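Local coordinates for protein Apc35852 (Geobacillus stearothermophilus, PDB 1U9C) that is of unknown function but belongs to the DJ-1/PfpI family, whose relatives include chaperones and cysteine-dependent hydrolases, at residues A[4-9]-A[41-46]; A[12-17]-A[102-107]; A[154-159]-A[202-207]. One frame throughout, in Å; residues are numbered along the deposited sequence. Where two conformers were deposited one is given.

Contact 1 (A[4-9]-A[41-46]); sequences MSKRVL and KGYDVK
Arg7 to Leu9 lie alongside Asp44 to Lys46 as the parallel strand pair of a beta-alpha-beta crossover, the short strand axes 4.7 Å apart. The backbone ladder starts with Asp44 N on Lys6 O at 2.9 Å. It continues from Val8 N to Asp44 O at 3.0 Å and from Lys46 N to Val8 O at 2.9 Å. On the sheet face of Arg7, the side chains of Arg7 and Asp44 point the same way and form a salt bridge, NE to OD2 3.0 Å. NE comes down from above the carboxylate plane, and the two flat groups are turned 42° apart. A bend at chi3 (65°) of Arg7 folds the guanidinium back to this position. A water bridges the second pair of atoms, accepting from Arg7 NH2 and donating to Asp44 OD1, while Arg7 NH1 reaches Gly89 O and Phe90 adds a cation-pi contact. With an alanine at Arg7, the Asp44 carboxylate would probably lose its charged mate and be freer to turn, and Gly89 O would lose a donor. Beside the ladder, the Tyr43 ring packs obliquely, with Lys6 CB 3.8 Å from its CD1 and Val8 CG2 3.9 Å from its CD2. Lys41 CB sits over the centre of one face of that ring. Gly42 ends the preceding helix in a Schellman motif, turning the chain into the strand. Helix 28-40 covers Val8 and Val45 through Phe38, helix 209-221 meets Tyr43 and Lys6, and Leu9 continues the sheet toward strand 92-95.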
loop_
_atom_site.group_PDB
_atom_site.type_symbol
_atom_site.label_atom_id
_atom_site.label_comp_id
_atom_site.label_asym_id
_atom_site.label_seq_id
_atom_site.Cartn_x
_atom_site.Cartn_y
_atom_site.Cartn_z
ATOM N N MET A 4 -16.578 19.845 -1.726
ATOM C CA MET A 4 -15.749 19.626 -0.509
ATOM C C MET A 4 -14.719 18.588 -0.858
ATOM O O MET A 4 -14.936 17.786 -1.751
ATOM C CB MET A 4 -16.602 19.125 0.627
ATOM C CG MET A 4 -15.982 19.263 1.985
ATOM S SD MET A 4 -16.693 17.978 2.998
ATOM C CE MET A 4 -17.019 18.846 4.534
ATOM N N SER A 5 -13.615 18.606 -0.125
ATOM C CA SER A 5 -12.398 17.946 -0.515
ATOM C C SER A 5 -12.502 16.443 -0.633
ATOM O O SER A 5 -13.258 15.807 0.052
ATOM C CB SER A 5 -11.317 18.216 0.513
ATOM O OG SER A 5 -11.649 17.603 1.738
ATOM N N LYS A 6 -11.716 15.917 -1.534
ATOM C CA LYS A 6 -11.557 14.467 -1.643
ATOM C C LYS A 6 -10.958 13.922 -0.349
ATOM O O LYS A 6 -10.207 14.600 0.373
ATOM C CB LYS A 6 -10.636 14.192 -2.822
ATOM C CG LYS A 6 -11.172 14.614 -4.194
ATOM C CD LYS A 6 -12.359 13.757 -4.621
ATOM C CE LYS A 6 -12.915 14.147 -6.010
ATOM N NZ LYS A 6 -14.180 13.497 -6.297
ATOM N N ARG A 7 -11.264 12.668 -0.102
ATOM C CA ARG A 7 -10.887 11.969 1.117
ATOM C C ARG A 7 -10.116 10.731 0.740
ATOM O O ARG A 7 -10.509 9.941 -0.108
ATOM C CB ARG A 7 -12.094 11.571 1.944
ATOM C CG ARG A 7 -13.046 12.692 2.401
ATOM C CD ARG A 7 -14.104 12.241 3.380
ATOM N NE ARG A 7 -13.536 11.803 4.665
ATOM C CZ ARG A 7 -13.906 10.731 5.393
ATOM N NH1 ARG A 7 -14.838 9.861 5.011
ATOM N NH2 ARG A 7 -13.281 10.514 6.547
ATOM N N VAL A 8 -8.990 10.540 1.394
ATOM C CA VAL A 8 -8.072 9.419 1.159
ATOM C C VAL A 8 -7.919 8.614 2.446
ATOM O O VAL A 8 -7.621 9.168 3.497
ATOM C CB VAL A 8 -6.683 9.857 0.638
ATOM C CG1 VAL A 8 -5.796 8.694 0.402
ATOM C CG2 VAL A 8 -6.830 10.680 -0.621
ATOM N N LEU A 9 -8.094 7.306 2.334
ATOM C CA LEU A 9 -7.849 6.374 3.439
ATOM C C LEU A 9 -6.462 5.761 3.238
ATOM O O LEU A 9 -6.207 5.157 2.200
ATOM C CB LEU A 9 -8.895 5.260 3.429
ATOM C CG LEU A 9 -8.695 4.148 4.454
ATOM C CD1 LEU A 9 -8.826 4.668 5.869
ATOM C CD2 LEU A 9 -9.678 3.021 4.169
ATOM N N LYS A 41 -2.345 18.832 -1.352
ATOM C CA LYS A 41 -3.457 19.022 -2.234
ATOM C C LYS A 41 -4.720 19.411 -1.487
ATOM O O LYS A 41 -5.753 19.700 -2.122
ATOM C CB LYS A 41 -3.774 17.732 -3.010
ATOM C CG LYS A 41 -2.859 17.417 -4.137
ATOM C CD LYS A 41 -2.894 18.468 -5.275
ATOM C CE LYS A 41 -4.190 18.563 -6.029
ATOM N NZ LYS A 41 -4.067 19.559 -7.175
ATOM N N GLY A 42 -4.687 19.379 -0.163
ATOM C CA GLY A 42 -5.846 19.721 0.637
ATOM C C GLY A 42 -6.835 18.604 0.874
ATOM O O GLY A 42 -7.960 18.837 1.271
ATOM N N TYR A 43 -6.402 17.372 0.643
ATOM C CA TYR A 43 -7.263 16.263 0.879
ATOM C C TYR A 43 -7.451 15.978 2.360
ATOM O O TYR A 43 -6.580 16.292 3.192
ATOM C CB TYR A 43 -6.728 15.009 0.193
ATOM C CG TYR A 43 -6.581 15.085 -1.312
ATOM C CD1 TYR A 43 -7.332 15.962 -2.112
ATOM C CD2 TYR A 43 -5.699 14.220 -1.953
ATOM C CE1 TYR A 43 -7.188 15.969 -3.512
ATOM C CE2 TYR A 43 -5.560 14.234 -3.301
ATOM C CZ TYR A 43 -6.284 15.090 -4.095
ATOM O OH TYR A 43 -6.147 15.113 -5.468
ATOM N N ASP A 44 -8.553 15.347 2.684
ATOM C CA ASP A 44 -8.874 14.866 4.050
ATOM C C ASP A 44 -8.330 13.442 4.145
ATOM O O ASP A 44 -8.944 12.535 3.605
ATOM C CB ASP A 44 -10.380 14.881 4.248
ATOM C CG ASP A 44 -10.844 14.349 5.612
ATOM O OD1 ASP A 44 -10.005 14.156 6.515
ATOM O OD2 ASP A 44 -12.079 14.145 5.870
ATOM N N VAL A 45 -7.244 13.237 4.873
ATOM C CA VAL A 45 -6.590 11.926 4.945
ATOM C C VAL A 45 -6.864 11.257 6.282
ATOM O O VAL A 45 -6.626 11.831 7.334
ATOM C CB VAL A 45 -5.071 12.071 4.772
ATOM C CG1 VAL A 45 -4.452 10.750 4.752
ATOM C CG2 VAL A 45 -4.737 12.853 3.495
ATOM N N LYS A 46 -7.386 10.052 6.246
ATOM C CA LYS A 46 -7.566 9.221 7.435
ATOM C C LYS A 46 -6.439 8.228 7.477
ATOM O O LYS A 46 -6.183 7.476 6.515
ATOM C CB LYS A 46 -8.879 8.431 7.429
ATOM C CG LYS A 46 -9.029 7.590 8.705
ATOM C CD LYS A 46 -10.384 7.009 8.931
ATOM C CE LYS A 46 -10.444 6.233 10.196
ATOM N NZ LYS A 46 -11.860 5.807 10.498
HETATM O O HOH W 1 -10.754 11.690 7.915
#

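Contact 2 (A[12-17]-A[102-107]); sequences VTNHTT and MFDFPD
Asp104 reaches across to the turn at Thr13 and Asn14 and holds it with both carboxylate oxygens. Thr13 OG1 donates to Asp104 OD1 at 2.6 Å, from the syn side but tilted out of the carboxylate plane. Asn14 N meets the syn lone pair of Asp104 OD2 at 2.9 Å in a nearly straight bond (171°). With Asp104 CG lodged between its own backbone N and carbonyl carbon (chi1 64°), the carboxylate is swung over to the loop. Next to it, Phe103 CB stands over the centre of the His15 ring, a CH-pi contact 3.4 Å from the centroid. The two rings are near parallel (14°) but slid apart, with little overlap. On the other flank, the edge of the Phe105 ring meets the backbone, CE1 3.7 Å from Val12 C. A second shell sets these groups: Thr13 OG1 also accepts from His15 N at 3.0 Å, an ST turn, and His15 NE2 donates in its ring plane to Thr17 O at 2.7 Å. Asn14 is anchored by its side-chain amide to Gln51 N and Ser49 OG. The contact thus ties the loop leaving strand 7-12, beside strand 44-49, to short helix 101-104, where Met102 packs on His130.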
loop_
_atom_site.group_PDB
_atom_site.type_symbol
_atom_site.label_atom_id
_atom_site.label_comp_id
_atom_site.label_asym_id
_atom_site.label_seq_id
_atom_site.Cartn_x
_atom_site.Cartn_y
_atom_site.Cartn_z
ATOM N N VAL A 12 -1.755 1.116 6.902
ATOM C CA VAL A 12 -0.420 0.588 7.094
ATOM C C VAL A 12 -0.408 -0.638 8.033
ATOM O O VAL A 12 -1.307 -0.913 8.805
ATOM C CB VAL A 12 0.549 1.681 7.622
ATOM C CG1 VAL A 12 0.594 2.828 6.648
ATOM C CG2 VAL A 12 0.150 2.165 9.038
ATOM N N THR A 13 0.713 -1.371 7.914
ATOM C CA THR A 13 0.987 -2.574 8.734
ATOM C C THR A 13 1.303 -2.220 10.173
ATOM O O THR A 13 1.702 -1.105 10.516
ATOM C CB THR A 13 2.170 -3.326 8.089
ATOM O OG1 THR A 13 2.388 -4.598 8.745
ATOM C CG2 THR A 13 3.480 -2.588 8.215
ATOM N N ASN A 14 1.100 -3.206 11.045
ATOM C CA ASN A 14 1.580 -3.181 12.402
ATOM C C ASN A 14 2.508 -4.371 12.709
ATOM O O ASN A 14 2.847 -4.572 13.874
ATOM C CB ASN A 14 0.452 -3.219 13.428
ATOM C CG ASN A 14 -0.562 -2.132 13.220
ATOM O OD1 ASN A 14 -1.452 -2.290 12.419
ATOM N ND2 ASN A 14 -0.437 -0.999 13.952
ATOM N N HIS A 15 2.948 -5.089 11.687
ATOM C CA HIS A 15 3.673 -6.321 11.897
ATOM C C HIS A 15 5.150 -6.144 11.986
ATOM O O HIS A 15 5.743 -5.497 11.112
ATOM C CB HIS A 15 3.379 -7.302 10.783
ATOM C CG HIS A 15 3.813 -8.679 11.100
ATOM N ND1 HIS A 15 3.014 -9.545 11.792
ATOM C CD2 HIS A 15 5.000 -9.306 10.924
ATOM C CE1 HIS A 15 3.690 -10.667 12.030
ATOM N NE2 HIS A 15 4.895 -10.558 11.489
ATOM N N THR A 16 5.778 -6.767 12.959
ATOM C CA THR A 16 7.221 -6.675 13.052
ATOM C C THR A 16 7.979 -8.003 12.932
ATOM O O THR A 16 9.152 -8.021 12.591
ATOM C CB THR A 16 7.335 -6.111 14.482
ATOM O OG1 THR A 16 7.033 -4.701 14.498
ATOM C CG2 THR A 16 8.657 -6.404 15.154
ATOM N N THR A 17 7.369 -9.142 13.215
ATOM C CA THR A 17 8.122 -10.418 13.402
ATOM C C THR A 17 8.366 -11.221 12.125
ATOM O O THR A 17 7.456 -11.496 11.347
ATOM C CB THR A 17 7.422 -11.305 14.394
ATOM O OG1 THR A 17 6.066 -11.501 13.979
ATOM C CG2 THR A 17 7.368 -10.624 15.750
ATOM N N MET A 102 3.310 -8.221 4.371
ATOM C CA MET A 102 3.209 -9.577 3.869
ATOM C C MET A 102 2.621 -10.486 4.912
ATOM O O MET A 102 2.125 -11.585 4.567
ATOM C CB MET A 102 4.595 -10.090 3.451
ATOM C CG MET A 102 5.180 -9.298 2.249
ATOM S SD MET A 102 4.317 -9.739 0.717
ATOM C CE MET A 102 4.996 -11.394 0.356
ATOM N N PHE A 103 2.707 -10.106 6.172
ATOM C CA PHE A 103 2.205 -10.920 7.288
ATOM C C PHE A 103 0.867 -10.492 7.883
ATOM O O PHE A 103 0.216 -11.304 8.560
ATOM C CB PHE A 103 3.223 -10.904 8.417
ATOM C CG PHE A 103 4.547 -11.449 8.010
ATOM C CD1 PHE A 103 4.812 -12.800 8.110
ATOM C CD2 PHE A 103 5.504 -10.622 7.480
ATOM C CE1 PHE A 103 6.006 -13.325 7.710
ATOM C CE2 PHE A 103 6.705 -11.119 7.093
ATOM C CZ PHE A 103 6.961 -12.487 7.171
ATOM N N ASP A 104 0.467 -9.245 7.739
ATOM C CA ASP A 104 -0.819 -8.813 8.311
ATOM C C ASP A 104 -1.799 -8.225 7.275
ATOM O O ASP A 104 -2.927 -7.949 7.683
ATOM C CB ASP A 104 -0.691 -7.863 9.534
ATOM C CG ASP A 104 -0.048 -6.522 9.267
ATOM O OD1 ASP A 104 0.439 -6.270 8.152
ATOM O OD2 ASP A 104 -0.111 -5.656 10.209
ATOM N N PHE A 105 -1.435 -8.059 6.008
ATOM C CA PHE A 105 -2.413 -7.633 5.001
ATOM C C PHE A 105 -3.139 -8.759 4.244
ATOM O O PHE A 105 -4.340 -8.645 4.091
ATOM C CB PHE A 105 -1.772 -6.717 3.919
ATOM C CG PHE A 105 -1.557 -5.281 4.309
ATOM C CD1 PHE A 105 -1.721 -4.794 5.589
ATOM C CD2 PHE A 105 -1.252 -4.353 3.305
ATOM C CE1 PHE A 105 -1.579 -3.452 5.884
ATOM C CE2 PHE A 105 -1.090 -3.036 3.602
ATOM C CZ PHE A 105 -1.252 -2.569 4.857
ATOM N N PRO A 106 -2.465 -9.777 3.697
ATOM C CA PRO A 106 -3.147 -10.629 2.736
ATOM C C PRO A 106 -4.344 -11.367 3.251
ATOM O O PRO A 106 -5.260 -11.674 2.456
ATOM C CB PRO A 106 -2.049 -11.550 2.235
ATOM C CG PRO A 106 -1.043 -11.573 3.276
ATOM C CD PRO A 106 -1.052 -10.188 3.883
ATOM N N ASP A 107 -4.324 -11.789 4.522
ATOM C CA ASP A 107 -5.380 -12.601 5.089
ATOM C C ASP A 107 -6.264 -11.826 6.056
ATOM O O ASP A 107 -7.085 -12.398 6.745
ATOM C CB ASP A 107 -4.759 -13.801 5.783
ATOM C CG ASP A 107 -4.036 -14.695 4.814
ATOM O OD1 ASP A 107 -4.566 -14.988 3.719
ATOM O OD2 ASP A 107 -2.941 -15.201 5.117
#

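Contact 3 (A[154-159]-A[202-207]); sequences SFTDEE and TGQNPQ
Gln204, Ser154 and Glu159 bury the most surface in this contact, and Gln204 lies between the other two. With its first torsion at -167° and the chain extended beyond CG, Gln204 CG passes 3.3 Å from Ser154 O and the amide is carried on toward Glu159. There Gln204 NE2 makes weak hydrogen bonds to Glu159 OE1 and OE2, each 3.3 Å away, with the amide and carboxylate planes 72° apart. Gln204 OE1 accepts from Gly187 N, so both ends of the amide are engaged, which probably sets its rotation. Thr156 CG2 packs against the same NE2. The neighbouring Asn205 adds a stronger bond, its ND2 lying 3.2 Å from Glu159 OE2 on the syn lone pair, nearly straight at 170°. Trp190 N is a further donor to that oxygen, and Asn205 OD1 is taken up by Ser208 OG. The other oxygen, Glu159 OE1, receives Thr156 N at 2.9 Å and Thr156 OG1 at 2.8 Å. So many donors round a buried carboxylate would probably keep it ionised. Ser154 OG donates to Phe155 O at 3.0 Å. Glu159 CB rests on one face of the Phe155 ring, toward the rim, and that ring also meets His130, the residue after Cys129, whose sulfinic acid form recalls the oxidisable cysteine of DJ-1 relatives. Glu159 N returns a bond to Thr156 OG1 at 3.1 Å, completing a capping box: the N-terminal turn of helix 157-163 is closed on itself and docked by its glutamate onto the loop following strand 200-203.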
loop_
_atom_site.group_PDB
_atom_site.type_symbol
_atom_site.label_atom_id
_atom_site.label_comp_id
_atom_site.label_asym_id
_atom_site.label_seq_id
_atom_site.Cartn_x
_atom_site.Cartn_y
_atom_site.Cartn_z
ATOM N N SER A 154 4.748 -4.362 -8.327
ATOM C CA SER A 154 4.994 -4.527 -6.896
ATOM C C SER A 154 6.467 -4.716 -6.720
ATOM O O SER A 154 7.196 -4.866 -7.687
ATOM C CB SER A 154 4.274 -5.720 -6.274
ATOM O OG SER A 154 4.815 -6.991 -6.692
ATOM N N PHE A 155 6.886 -4.894 -5.468
ATOM C CA PHE A 155 8.230 -5.342 -5.171
ATOM C C PHE A 155 8.434 -6.639 -5.931
ATOM O O PHE A 155 7.612 -7.532 -5.896
ATOM C CB PHE A 155 8.355 -5.627 -3.701
ATOM C CG PHE A 155 9.743 -5.562 -3.175
ATOM C CD1 PHE A 155 10.378 -4.366 -3.031
ATOM C CD2 PHE A 155 10.365 -6.703 -2.722
ATOM C CE1 PHE A 155 11.623 -4.311 -2.471
ATOM C CE2 PHE A 155 11.613 -6.642 -2.155
ATOM C CZ PHE A 155 12.224 -5.456 -2.020
ATOM N N THR A 156 9.529 -6.712 -6.653
ATOM C CA THR A 156 9.725 -7.842 -7.546
ATOM C C THR A 156 10.381 -8.991 -6.837
ATOM O O THR A 156 11.056 -8.816 -5.822
ATOM C CB THR A 156 10.581 -7.442 -8.765
ATOM O OG1 THR A 156 11.876 -6.991 -8.343
ATOM C CG2 THR A 156 9.961 -6.315 -9.573
ATOM N N ASP A 157 10.216 -10.168 -7.425
ATOM C CA ASP A 157 10.870 -11.362 -6.903
ATOM C C ASP A 157 12.369 -11.197 -6.918
ATOM O O ASP A 157 13.038 -11.671 -6.014
ATOM C CB ASP A 157 10.523 -12.588 -7.699
ATOM C CG ASP A 157 9.070 -12.974 -7.604
ATOM O OD1 ASP A 157 8.324 -12.455 -6.746
ATOM O OD2 ASP A 157 8.607 -13.851 -8.378
ATOM N N GLU A 158 12.906 -10.551 -7.966
ATOM C CA GLU A 158 14.339 -10.219 -8.028
ATOM C C GLU A 158 14.804 -9.320 -6.893
ATOM O O GLU A 158 15.829 -9.553 -6.279
ATOM C CB GLU A 158 14.679 -9.525 -9.364
ATOM C CG GLU A 158 16.178 -9.250 -9.543
ATOM C CD GLU A 158 16.510 -8.323 -10.718
ATOM O OE1 GLU A 158 15.603 -7.678 -11.286
ATOM O OE2 GLU A 158 17.700 -8.247 -11.087
ATOM N N GLU A 159 14.029 -8.281 -6.597
ATOM C CA GLU A 159 14.334 -7.405 -5.476
ATOM C C GLU A 159 14.253 -8.187 -4.161
ATOM O O GLU A 159 15.118 -8.034 -3.321
ATOM C CB GLU A 159 13.395 -6.200 -5.438
ATOM C CG GLU A 159 13.766 -5.116 -6.448
ATOM C CD GLU A 159 12.636 -4.151 -6.801
ATOM O OE1 GLU A 159 11.480 -4.606 -6.987
ATOM O OE2 GLU A 159 12.914 -2.942 -6.972
ATOM N N THR A 202 -0.334 1.187 -8.864
ATOM C CA THR A 202 0.657 0.476 -8.085
ATOM C C THR A 202 2.020 1.003 -8.373
ATOM O O THR A 202 2.321 1.481 -9.487
ATOM C CB THR A 202 0.592 -1.041 -8.344
ATOM O OG1 THR A 202 0.551 -1.358 -9.738
ATOM C CG2 THR A 202 -0.655 -1.647 -7.750
ATOM N N GLY A 203 2.904 0.847 -7.389
ATOM C CA GLY A 203 4.295 1.305 -7.461
ATOM C C GLY A 203 5.206 0.177 -7.002
ATOM O O GLY A 203 4.835 -0.648 -6.181
ATOM N N GLN A 204 6.430 0.145 -7.502
ATOM C CA GLN A 204 7.324 -1.009 -7.322
ATOM C C GLN A 204 8.131 -1.036 -6.031
ATOM O O GLN A 204 8.385 -2.086 -5.488
ATOM C CB GLN A 204 8.269 -1.054 -8.521
ATOM C CG GLN A 204 9.051 -2.340 -8.653
ATOM C CD GLN A 204 9.912 -2.354 -9.865
ATOM O OE1 GLN A 204 9.480 -1.916 -10.923
ATOM N NE2 GLN A 204 11.151 -2.763 -9.702
ATOM N N ASN A 205 8.562 0.117 -5.564
ATOM C CA ASN A 205 9.541 0.164 -4.490
ATOM C C ASN A 205 9.544 1.550 -3.810
ATOM O O ASN A 205 8.766 2.421 -4.177
ATOM C CB ASN A 205 10.882 -0.202 -5.067
ATOM C CG ASN A 205 11.169 0.608 -6.265
ATOM O OD1 ASN A 205 10.824 1.759 -6.272
ATOM N ND2 ASN A 205 11.723 0.006 -7.325
ATOM N N PRO A 206 10.398 1.770 -2.812
ATOM C CA PRO A 206 10.340 3.038 -2.083
ATOM C C PRO A 206 10.522 4.224 -2.975
ATOM O O PRO A 206 9.910 5.247 -2.789
ATOM C CB PRO A 206 11.477 2.908 -1.042
ATOM C CG PRO A 206 11.612 1.503 -0.834
ATOM C CD PRO A 206 11.326 0.828 -2.171
ATOM N N GLN A 207 11.350 4.052 -3.988
ATOM C CA GLN A 207 11.631 5.084 -4.958
ATOM C C GLN A 207 10.437 5.449 -5.857
ATOM O O GLN A 207 10.477 6.466 -6.587
ATOM C CB GLN A 207 12.812 4.650 -5.864
ATOM C CG GLN A 207 14.159 4.395 -5.147
ATOM C CD GLN A 207 14.265 3.098 -4.339
ATOM O OE1 GLN A 207 13.486 2.166 -4.489
ATOM N NE2 GLN A 207 15.317 3.014 -3.508
#

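From the N terminus, strand 7-12 enters contact 1, which closes when the chain returns through helix 28-40 to strand 44-49. Contact 2 opens inside that loop, just past the far end of strand 7-12, and closes only at 102-107, after contact 1 has closed; the two therefore cross, with centres about 25 Å apart. Contact 3 follows both in series, closing the excursion from 154-159, by way of helix 173-179, to the end of strand 200-203. Contacts 1 and 3 reach the same mixed sheet on opposite sides of the chain's centre, while contacts 2 and 3 approach to about 7 Å between nearest atoms, with His130 next to each.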